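Local coordinates for protein RNA-dependent RNA Polymerase (Bombyx mori cytoplasmic polyhedrosis virus, PDB 6TZ0) that catalyses RNA-directed RNA synthesis, serving both transcription of plus strands and replication of the double-stranded RNA genome of the virus, at residues 394-399 with 512-517; 533-538 with 683-688; 661-666 with 694-699; 667-672 with 690-695. All coordinates share one frame; numbering follows the deposited sequence.

In the fold
All four contacts lie in the central polymerase domain, three of them at or beside the palm sheet, away from the metal and nucleotide sites. Contacts 3 and 4 are neighbours, their centres about 6 Å apart, and share H694 and D695 on helix 690-705; contact 3 ties this helix to helix 644-665, contact 4 to the loop after helix 644-665. Contact 2, its centre about 14 Å from that of contact 4, sits on strand 682-687, and F686 touches residues of contacts 3 and 4. That strand and 672-677 flank the magnesium-binding D680 and D681. Contact 1 lies farther off, its centre about 21 Å from that of contact 2, but reaches contact 3 through L661.

Contact 1 of 4, residues 394-399 with 512-517; sequences QSYLSS and DLNDNA
Y396 and N514 meet across this small interface, the phenol hydroxyl against the amide, the side chains coming from opposite directions. Y396 OH lies 3.1 Å from N514 ND2, yet the angle is too poor for a hydrogen bond, and the approach is best read as a polar contact. The two flat groups are turned by 27° against each other, and N514 CG is 3.6 Å from Y396 OH. N516 borders the same hydroxyl with its side chain, leaving the phenol end beside two asparagines of one loop.

The tyrosine reaches across because CG is anti to the backbone N (chi1 -179°), which extends the ring from helix 389-397 straight at the loop. Behind it, the last turn and the residues after it are tied back by serines: S399 OG donates to Y396 O at 2.9 Å, and Q394 O receives both S398 N (2.9 Å) and S398 OG (2.8 Å).

In the next shell, F400 meets the Y396 ring edge-to-face and also touches L513 and N514, so one phenylalanine packs against both partners. Y396 further rests on R657 and L661 of helix 644-665. On the loop side, D515 O accepts a hydrogen bond from K676 NZ, which fixes 512-517 to strand 672-677 at the margin of the palm sheet. Helix 644-665 follows D547 and precedes D680 and D681 in sequence, the place of the motif B helix in the right-hand polymerase fold, and helix 389-397 and the 512-517 loop meet next to this helix of the palm.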
# COMPACT_ATOMS: atom_id res chain seq x y z
N GLN A 394 -2.49 -21.82 15.15
CA GLN A 394 -3.14 -21.35 16.36
C GLN A 394 -2.48 -21.85 17.63
O GLN A 394 -2.62 -21.19 18.66
CB GLN A 394 -4.62 -21.73 16.36
CG GLN A 394 -5.43 -20.94 15.37
CD GLN A 394 -5.29 -19.46 15.58
OE1 GLN A 394 -4.76 -18.75 14.73
NE2 GLN A 394 -5.74 -18.97 16.73
N SER A 395 -1.73 -22.96 17.58
CA SER A 395 -1.02 -23.43 18.77
C SER A 395 0.04 -22.44 19.22
O SER A 395 0.34 -22.34 20.41
CB SER A 395 -0.40 -24.79 18.50
OG SER A 395 0.64 -24.70 17.56
N TYR A 396 0.61 -21.68 18.29
CA TYR A 396 1.52 -20.61 18.65
C TYR A 396 0.81 -19.28 18.86
O TYR A 396 1.16 -18.54 19.78
CB TYR A 396 2.60 -20.46 17.58
CG TYR A 396 3.61 -19.39 17.89
CD1 TYR A 396 4.55 -19.55 18.89
CD2 TYR A 396 3.62 -18.21 17.17
CE1 TYR A 396 5.48 -18.57 19.17
CE2 TYR A 396 4.54 -17.22 17.43
CZ TYR A 396 5.46 -17.41 18.43
OH TYR A 396 6.38 -16.42 18.69
N LEU A 397 -0.19 -18.96 18.03
CA LEU A 397 -0.81 -17.65 18.12
C LEU A 397 -1.77 -17.50 19.29
O LEU A 397 -1.97 -16.37 19.75
CB LEU A 397 -1.54 -17.33 16.82
CG LEU A 397 -0.69 -17.06 15.58
CD1 LEU A 397 -1.58 -16.93 14.37
CD2 LEU A 397 0.15 -15.82 15.78
N SER A 398 -2.35 -18.58 19.80
CA SER A 398 -3.35 -18.48 20.86
C SER A 398 -2.75 -18.15 22.21
O SER A 398 -3.51 -17.83 23.14
CB SER A 398 -4.15 -19.77 20.94
OG SER A 398 -3.31 -20.84 21.34
N SER A 399 -1.44 -18.21 22.36
CA SER A 399 -0.79 -17.80 23.60
C SER A 399 -0.55 -16.30 23.68
O SER A 399 -0.07 -15.83 24.71
CB SER A 399 0.53 -18.56 23.75
OG SER A 399 1.39 -18.25 22.68
N ASP A 512 5.17 -6.05 19.22
CA ASP A 512 5.77 -5.66 20.49
C ASP A 512 5.94 -6.83 21.45
O ASP A 512 6.34 -6.62 22.59
CB ASP A 512 4.93 -4.57 21.15
CG ASP A 512 4.91 -3.29 20.36
OD1 ASP A 512 5.90 -3.02 19.65
OD2 ASP A 512 3.91 -2.56 20.44
N LEU A 513 5.64 -8.04 21.01
CA LEU A 513 5.67 -9.20 21.88
C LEU A 513 6.65 -10.27 21.42
O LEU A 513 6.84 -11.25 22.14
CB LEU A 513 4.27 -9.81 21.98
CG LEU A 513 3.18 -8.90 22.54
CD1 LEU A 513 1.87 -9.64 22.50
CD2 LEU A 513 3.51 -8.47 23.95
N ASN A 514 7.26 -10.10 20.25
CA ASN A 514 8.22 -11.05 19.72
C ASN A 514 9.40 -10.29 19.15
O ASN A 514 9.46 -9.06 19.20
CB ASN A 514 7.61 -11.93 18.62
CG ASN A 514 6.58 -12.86 19.13
OD1 ASN A 514 5.42 -12.81 18.71
ND2 ASN A 514 6.98 -13.74 20.03
N ASP A 515 10.33 -11.05 18.57
CA ASP A 515 11.46 -10.51 17.84
C ASP A 515 11.57 -11.11 16.44
O ASP A 515 12.66 -11.12 15.86
CB ASP A 515 12.76 -10.74 18.61
CG ASP A 515 12.96 -12.21 18.99
OD1 ASP A 515 12.03 -13.02 18.82
OD2 ASP A 515 14.07 -12.55 19.44
N ASN A 516 10.48 -11.62 15.90
CA ASN A 516 10.52 -12.30 14.61
C ASN A 516 9.81 -11.53 13.51
O ASN A 516 9.15 -12.12 12.65
CB ASN A 516 9.99 -13.73 14.75
CG ASN A 516 8.62 -13.80 15.35
OD1 ASN A 516 7.96 -12.79 15.54
ND2 ASN A 516 8.19 -15.02 15.67
N ALA A 517 9.93 -10.20 13.53
CA ALA A 517 9.51 -9.35 12.43
C ALA A 517 10.61 -8.32 12.19
O ALA A 517 11.44 -8.07 13.06
CB ALA A 517 8.18 -8.65 12.73

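Contact 2 of 4, residues 533-538 with 683-688; sequences LYWTSQ and MEIFQG
The palm sheet of the polymerase carries a helix on this face: W535, in the last turn of helix 530-535, packs onto I685 and Q687 of strand 682-687. The methyl I685 CD1 touches the root of the indole, 3.7 Å from W535 CB and 3.8 Å from W535 CG. I685 CG2 lies over one face toward its rim, 4.2 Å from W535 CE3, while Y534 CD2 lies over the opposite face; the indole is thus held between its own helix neighbour and the strand.

Two residues on, Q687 approaches the six-membered ring at its edge. With CG anti to the backbone N (chi1 -172°) and the chain extended beyond, its OE1 comes to lie in the indole plane, 3.3 Å from W535 CZ3, and the amide stands nearly perpendicular to the ring (88°). Its NE2 makes a weak hydrogen bond to R539 O, consistent with the amide's orientation.

T673 on the adjoining strand also touches W535. F686 points away from W535 and packs on helix 690-705, which backs that face as in a polymerase palm, whereas W535 covers the other face here. Strand 682-687 is the second arm of the motif C hairpin bearing D680 and D681.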
# COMPACT_ATOMS: atom_id res chain seq x y z
N LEU A 533 24.89 -10.19 9.31
CA LEU A 533 26.33 -10.10 9.49
C LEU A 533 26.81 -10.91 10.69
O LEU A 533 27.90 -11.49 10.64
CB LEU A 533 26.72 -8.63 9.62
CG LEU A 533 27.21 -7.83 8.42
CD1 LEU A 533 26.35 -7.96 7.20
CD2 LEU A 533 27.16 -6.39 8.85
N TYR A 534 26.01 -10.99 11.75
CA TYR A 534 26.38 -11.84 12.88
C TYR A 534 26.20 -13.32 12.54
O TYR A 534 27.12 -14.12 12.72
CB TYR A 534 25.57 -11.48 14.12
CG TYR A 534 25.86 -12.38 15.28
CD1 TYR A 534 27.08 -12.31 15.94
CD2 TYR A 534 24.93 -13.31 15.72
CE1 TYR A 534 27.37 -13.14 16.99
CE2 TYR A 534 25.22 -14.15 16.78
CZ TYR A 534 26.44 -14.05 17.41
OH TYR A 534 26.73 -14.87 18.47
N TRP A 535 25.02 -13.70 12.05
CA TRP A 535 24.74 -15.12 11.84
C TRP A 535 25.40 -15.71 10.62
O TRP A 535 25.30 -16.92 10.40
CB TRP A 535 23.24 -15.38 11.75
CG TRP A 535 22.53 -15.31 13.05
CD1 TRP A 535 21.73 -14.31 13.50
CD2 TRP A 535 22.59 -16.28 14.09
NE1 TRP A 535 21.27 -14.61 14.76
CE2 TRP A 535 21.79 -15.81 15.15
CE3 TRP A 535 23.25 -17.51 14.24
CZ2 TRP A 535 21.62 -16.52 16.33
CZ3 TRP A 535 23.08 -18.21 15.41
CH2 TRP A 535 22.27 -17.72 16.44
N THR A 536 26.08 -14.91 9.80
CA THR A 536 26.81 -15.49 8.69
C THR A 536 28.29 -15.64 9.02
O THR A 536 29.02 -16.34 8.30
CB THR A 536 26.60 -14.65 7.43
OG1 THR A 536 25.25 -14.18 7.41
CG2 THR A 536 26.70 -15.52 6.21
N SER A 537 28.74 -15.04 10.12
CA SER A 537 30.06 -15.28 10.69
C SER A 537 30.10 -16.52 11.57
O SER A 537 31.14 -16.80 12.17
CB SER A 537 30.51 -14.08 11.52
OG SER A 537 30.71 -12.94 10.71
N GLN A 538 29.00 -17.26 11.68
CA GLN A 538 28.92 -18.42 12.54
C GLN A 538 29.22 -19.68 11.76
O GLN A 538 29.22 -19.70 10.53
CB GLN A 538 27.54 -18.50 13.19
CG GLN A 538 27.17 -17.27 13.98
CD GLN A 538 28.10 -17.04 15.13
OE1 GLN A 538 28.48 -17.97 15.83
NE2 GLN A 538 28.48 -15.79 15.34
N MET A 683 13.06 -15.22 6.37
CA MET A 683 14.49 -15.47 6.50
C MET A 683 14.72 -16.41 7.68
O MET A 683 14.68 -15.97 8.83
CB MET A 683 15.26 -14.17 6.69
CG MET A 683 16.74 -14.36 6.76
SD MET A 683 17.63 -12.83 7.02
CE MET A 683 17.30 -12.55 8.75
N GLU A 684 14.98 -17.68 7.41
CA GLU A 684 15.17 -18.68 8.45
C GLU A 684 16.65 -18.99 8.63
O GLU A 684 17.38 -19.16 7.65
CB GLU A 684 14.42 -19.96 8.10
CG GLU A 684 12.92 -19.78 8.09
CD GLU A 684 12.21 -21.02 7.62
OE1 GLU A 684 12.88 -21.95 7.13
OE2 GLU A 684 10.97 -21.07 7.73
N ILE A 685 17.08 -19.08 9.88
CA ILE A 685 18.45 -19.43 10.23
C ILE A 685 18.41 -20.63 11.16
O ILE A 685 17.84 -20.55 12.26
CB ILE A 685 19.20 -18.25 10.87
CG1 ILE A 685 19.30 -17.09 9.89
CG2 ILE A 685 20.59 -18.67 11.26
CD1 ILE A 685 19.74 -15.81 10.52
N PHE A 686 19.01 -21.73 10.73
CA PHE A 686 19.09 -22.97 11.51
C PHE A 686 20.54 -23.20 11.91
O PHE A 686 21.45 -22.89 11.15
CB PHE A 686 18.60 -24.15 10.68
CG PHE A 686 17.20 -24.01 10.19
CD1 PHE A 686 16.12 -24.29 11.02
CD2 PHE A 686 16.95 -23.61 8.90
CE1 PHE A 686 14.83 -24.15 10.56
CE2 PHE A 686 15.66 -23.48 8.43
CZ PHE A 686 14.60 -23.75 9.27
N GLN A 687 20.76 -23.77 13.09
CA GLN A 687 22.12 -24.10 13.52
C GLN A 687 22.15 -25.47 14.16
O GLN A 687 21.37 -25.76 15.07
CB GLN A 687 22.65 -23.05 14.51
CG GLN A 687 24.12 -23.24 14.85
CD GLN A 687 24.68 -22.14 15.72
OE1 GLN A 687 23.94 -21.29 16.21
NE2 GLN A 687 25.99 -22.13 15.89
N GLY A 688 23.08 -26.31 13.70
CA GLY A 688 23.26 -27.64 14.24
C GLY A 688 24.01 -28.55 13.29
O GLY A 688 24.97 -28.12 12.66

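Contact 3 of 4, residues 661-666 with 694-699; sequences LKRASD and HDHAVS
D695 is the first residue of helix 690-705 to meet R663 here, through a long salt bridge of 3.7 Å between D695 OD1 and R663 NH1. The carboxylate approaches the guanidinium at its edge, and the pairing is long and therefore weak.

H696 follows with the broadest contact. Its imidazole and the guanidinium lie flat on each other, centres 4.6 Å apart and planes at 16°, and H696 CD2 comes within 3.5 Å of both R663 CD and R663 NE. The backbone contributes too, H696 CA lying 3.9 Å from R663 CZ, over the centre of the guanidinium face. A bend at chi3 (57°) turns the arginine onto this surface, and a hydrogen bond from NH2 to N669 O steadies it. The positive guanidinium would be expected to disfavour protonation of the histidine, whose ND1 has a weak hydrogen bond with C671 N and whose ring also meets F686.

These helices flank the catalytic hairpin in sequence, 644-665 before it and 690-705 after it, the positions of motifs B and D in a polymerase palm. The axes of 661-665 and 694-699 approach to 12.0 Å, at 123° between their directions, a gap the long arginine spans.

One turn beyond, S699 OG sits 3.5 Å from R663 NH1, not hydrogen-bonded to it. The hydroxyl instead donates to H696 O at 2.6 Å, back into its own helix.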
# COMPACT_ATOMS: atom_id res chain seq x y z
N LEU A 661 6.79 -25.83 17.57
CA LEU A 661 6.07 -26.46 18.68
C LEU A 661 5.55 -27.85 18.32
O LEU A 661 5.54 -28.76 19.16
CB LEU A 661 4.91 -25.59 19.12
CG LEU A 661 5.20 -24.22 19.71
CD1 LEU A 661 3.91 -23.50 20.02
CD2 LEU A 661 6.05 -24.37 20.96
N LYS A 662 5.10 -28.03 17.07
CA LYS A 662 4.57 -29.32 16.62
C LYS A 662 5.66 -30.37 16.53
O LYS A 662 5.43 -31.53 16.90
CB LYS A 662 3.90 -29.13 15.27
CG LYS A 662 3.26 -30.36 14.67
CD LYS A 662 2.05 -30.79 15.47
CE LYS A 662 1.24 -31.83 14.72
NZ LYS A 662 1.98 -33.10 14.51
N ARG A 663 6.85 -29.99 16.06
CA ARG A 663 7.99 -30.89 16.08
C ARG A 663 8.42 -31.22 17.50
O ARG A 663 8.86 -32.34 17.76
CB ARG A 663 9.15 -30.29 15.31
CG ARG A 663 9.00 -30.31 13.83
CD ARG A 663 10.14 -29.56 13.20
NE ARG A 663 11.44 -30.09 13.59
CZ ARG A 663 12.07 -31.07 12.96
NH1 ARG A 663 11.52 -31.65 11.91
NH2 ARG A 663 13.25 -31.47 13.39
N ALA A 664 8.30 -30.26 18.42
CA ALA A 664 8.59 -30.55 19.82
C ALA A 664 7.62 -31.58 20.39
O ALA A 664 8.03 -32.49 21.11
CB ALA A 664 8.56 -29.27 20.64
N SER A 665 6.34 -31.45 20.07
CA SER A 665 5.35 -32.39 20.58
C SER A 665 5.38 -33.74 19.88
O SER A 665 4.85 -34.71 20.42
CB SER A 665 3.94 -31.82 20.47
OG SER A 665 3.52 -31.79 19.12
N ASP A 666 5.98 -33.84 18.69
CA ASP A 666 6.18 -35.12 18.04
C ASP A 666 7.47 -35.81 18.46
O ASP A 666 7.74 -36.92 17.98
CB ASP A 666 6.17 -34.97 16.52
CG ASP A 666 4.79 -34.71 15.97
OD1 ASP A 666 3.80 -35.14 16.60
OD2 ASP A 666 4.69 -34.09 14.89
N HIS A 694 18.57 -29.98 7.89
CA HIS A 694 17.85 -30.37 6.68
C HIS A 694 16.46 -30.88 7.01
O HIS A 694 15.50 -30.56 6.30
CB HIS A 694 18.66 -31.40 5.91
CG HIS A 694 18.01 -31.84 4.63
ND1 HIS A 694 17.88 -31.02 3.54
CD2 HIS A 694 17.48 -33.03 4.27
CE1 HIS A 694 17.28 -31.68 2.56
NE2 HIS A 694 17.03 -32.90 2.98
N ASP A 695 16.32 -31.65 8.10
CA ASP A 695 15.01 -32.15 8.50
C ASP A 695 14.06 -31.01 8.87
O ASP A 695 12.90 -30.99 8.43
CB ASP A 695 15.17 -33.11 9.68
CG ASP A 695 13.92 -33.92 9.98
OD1 ASP A 695 12.91 -33.81 9.26
OD2 ASP A 695 13.94 -34.68 10.97
N HIS A 696 14.56 -30.03 9.61
CA HIS A 696 13.71 -28.94 10.07
C HIS A 696 13.34 -28.00 8.93
O HIS A 696 12.20 -27.52 8.86
CB HIS A 696 14.42 -28.22 11.22
CG HIS A 696 13.54 -27.32 12.02
ND1 HIS A 696 14.03 -26.54 13.04
CD2 HIS A 696 12.22 -27.05 11.94
CE1 HIS A 696 13.04 -25.85 13.58
NE2 HIS A 696 11.93 -26.14 12.92
N ALA A 697 14.27 -27.78 7.99
CA ALA A 697 13.96 -26.93 6.84
C ALA A 697 12.98 -27.60 5.89
O ALA A 697 12.08 -26.93 5.35
CB ALA A 697 15.25 -26.56 6.12
N VAL A 698 13.11 -28.91 5.68
CA VAL A 698 12.16 -29.64 4.85
C VAL A 698 10.78 -29.66 5.51
O VAL A 698 9.75 -29.55 4.82
CB VAL A 698 12.71 -31.04 4.55
CG1 VAL A 698 11.65 -31.96 3.96
CG2 VAL A 698 13.83 -30.93 3.55
N SER A 699 10.72 -29.74 6.84
CA SER A 699 9.43 -29.72 7.52
C SER A 699 8.75 -28.35 7.42
O SER A 699 7.53 -28.28 7.26
CB SER A 699 9.59 -30.13 8.98
OG SER A 699 10.33 -29.16 9.68

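Contact 4 of 4, residues 667-672 with 690-695; sequences GKNSCL and ENDTHD
After a Schellman motif closes helix 644-665 at G667, the chain runs extended past the first turns of helix 690-705 and comes nearest at C671 and T693, whose CA atoms are 6.2 Å apart. C671 fills this approach. Its SG lies between the residue's own backbone N and carbonyl carbon (chi1 60°), a setting that turns sulfur onto the helix, 3.6 Å from T693 CA and 3.7 Å from T693 CG2. It also rests 3.8 Å from D692 O, over the helix backbone. The methyl of T693 is the part turned to the sulfur, since its OG1 is hydrogen-bonded to N689 O.

Just before strand 672-677, C671 hydrogen-bonds through its backbone to Q687, bringing 672-677 alongside 682-687 in the hairpin of polymerase motif C, with the magnesium-binding D680 and D681 at its turn. F686, on that second strand, touches C671, L672 and T693 and adds apolar packing.

Toward the outside, N669 and D692 make a looser polar approach. N669 ND2 is 3.6 Å from D692 OD2, without a hydrogen bond, and the amide and carboxylate planes stand at 89°. The position of D692 in the first turn of its helix would tend to favour the charged carboxylate. Farther along, K668 NZ stays 4.7 Å from D695 OD2, close enough for a probable long-range attraction, but not in contact.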
# COMPACT_ATOMS: atom_id res chain seq x y z
N GLY A 667 8.27 -35.20 19.31
CA GLY A 667 9.51 -35.79 19.76
C GLY A 667 10.74 -35.44 18.96
O GLY A 667 11.69 -36.22 18.93
N LYS A 668 10.75 -34.28 18.30
CA LYS A 668 11.86 -33.86 17.47
C LYS A 668 12.39 -32.52 17.95
O LYS A 668 11.63 -31.68 18.43
CB LYS A 668 11.44 -33.76 16.01
CG LYS A 668 11.03 -35.07 15.42
CD LYS A 668 10.55 -34.93 14.00
CE LYS A 668 10.08 -36.27 13.46
NZ LYS A 668 9.58 -36.16 12.07
N ASN A 669 13.69 -32.33 17.82
CA ASN A 669 14.30 -31.10 18.30
C ASN A 669 14.02 -29.95 17.34
O ASN A 669 13.50 -30.12 16.24
CB ASN A 669 15.80 -31.29 18.50
CG ASN A 669 16.51 -31.76 17.25
OD1 ASN A 669 15.90 -32.04 16.22
ND2 ASN A 669 17.83 -31.82 17.31
N SER A 670 14.37 -28.75 17.78
CA SER A 670 14.40 -27.59 16.91
C SER A 670 15.82 -27.08 16.84
O SER A 670 16.52 -27.02 17.86
CB SER A 670 13.48 -26.48 17.42
OG SER A 670 14.01 -25.87 18.57
N CYS A 671 16.26 -26.74 15.64
CA CYS A 671 17.56 -26.12 15.44
C CYS A 671 17.41 -24.67 15.00
O CYS A 671 18.41 -24.03 14.66
CB CYS A 671 18.36 -26.92 14.43
SG CYS A 671 17.55 -27.02 12.86
N LEU A 672 16.20 -24.14 15.03
CA LEU A 672 15.90 -22.81 14.52
C LEU A 672 16.37 -21.76 15.51
O LEU A 672 15.98 -21.79 16.68
CB LEU A 672 14.40 -22.69 14.26
CG LEU A 672 13.78 -21.52 13.49
CD1 LEU A 672 12.58 -22.03 12.76
CD2 LEU A 672 13.36 -20.40 14.40
N GLU A 690 23.98 -31.16 9.85
CA GLU A 690 23.33 -31.08 8.55
C GLU A 690 22.06 -31.90 8.51
O GLU A 690 21.10 -31.53 7.81
CB GLU A 690 24.30 -31.53 7.45
CG GLU A 690 25.46 -30.58 7.24
CD GLU A 690 26.35 -31.00 6.09
OE1 GLU A 690 26.10 -32.08 5.52
OE2 GLU A 690 27.29 -30.25 5.76
N ASN A 691 22.00 -32.99 9.27
CA ASN A 691 20.82 -33.84 9.31
C ASN A 691 19.64 -33.12 9.95
O ASN A 691 18.54 -33.09 9.39
CB ASN A 691 21.13 -35.12 10.06
CG ASN A 691 22.12 -35.98 9.32
OD1 ASN A 691 22.01 -36.18 8.12
ND2 ASN A 691 23.12 -36.48 10.05
N ASP A 692 19.86 -32.52 11.12
CA ASP A 692 18.79 -31.86 11.85
C ASP A 692 18.32 -30.60 11.14
O ASP A 692 17.11 -30.34 11.07
CB ASP A 692 19.25 -31.52 13.26
CG ASP A 692 19.56 -32.75 14.08
OD1 ASP A 692 18.96 -33.81 13.82
OD2 ASP A 692 20.40 -32.65 15.00
N THR A 693 19.26 -29.82 10.61
CA THR A 693 18.90 -28.60 9.89
C THR A 693 18.16 -28.92 8.60
O THR A 693 17.19 -28.23 8.26
CB THR A 693 20.14 -27.76 9.61
OG1 THR A 693 21.13 -28.55 8.95
CG2 THR A 693 20.71 -27.18 10.89
N HIS A 694 18.57 -29.98 7.89
CA HIS A 694 17.85 -30.37 6.68
C HIS A 694 16.46 -30.88 7.01
O HIS A 694 15.50 -30.56 6.30
CB HIS A 694 18.66 -31.40 5.91
CG HIS A 694 18.01 -31.84 4.63
ND1 HIS A 694 17.88 -31.02 3.54
CD2 HIS A 694 17.48 -33.03 4.27
CE1 HIS A 694 17.28 -31.68 2.56
NE2 HIS A 694 17.03 -32.90 2.98
N ASP A 695 16.32 -31.65 8.10
CA ASP A 695 15.01 -32.15 8.50
C ASP A 695 14.06 -31.01 8.87
O ASP A 695 12.90 -30.99 8.43
CB ASP A 695 15.17 -33.11 9.68
CG ASP A 695 13.92 -33.92 9.98
OD1 ASP A 695 12.91 -33.81 9.26
OD2 ASP A 695 13.94 -34.68 10.97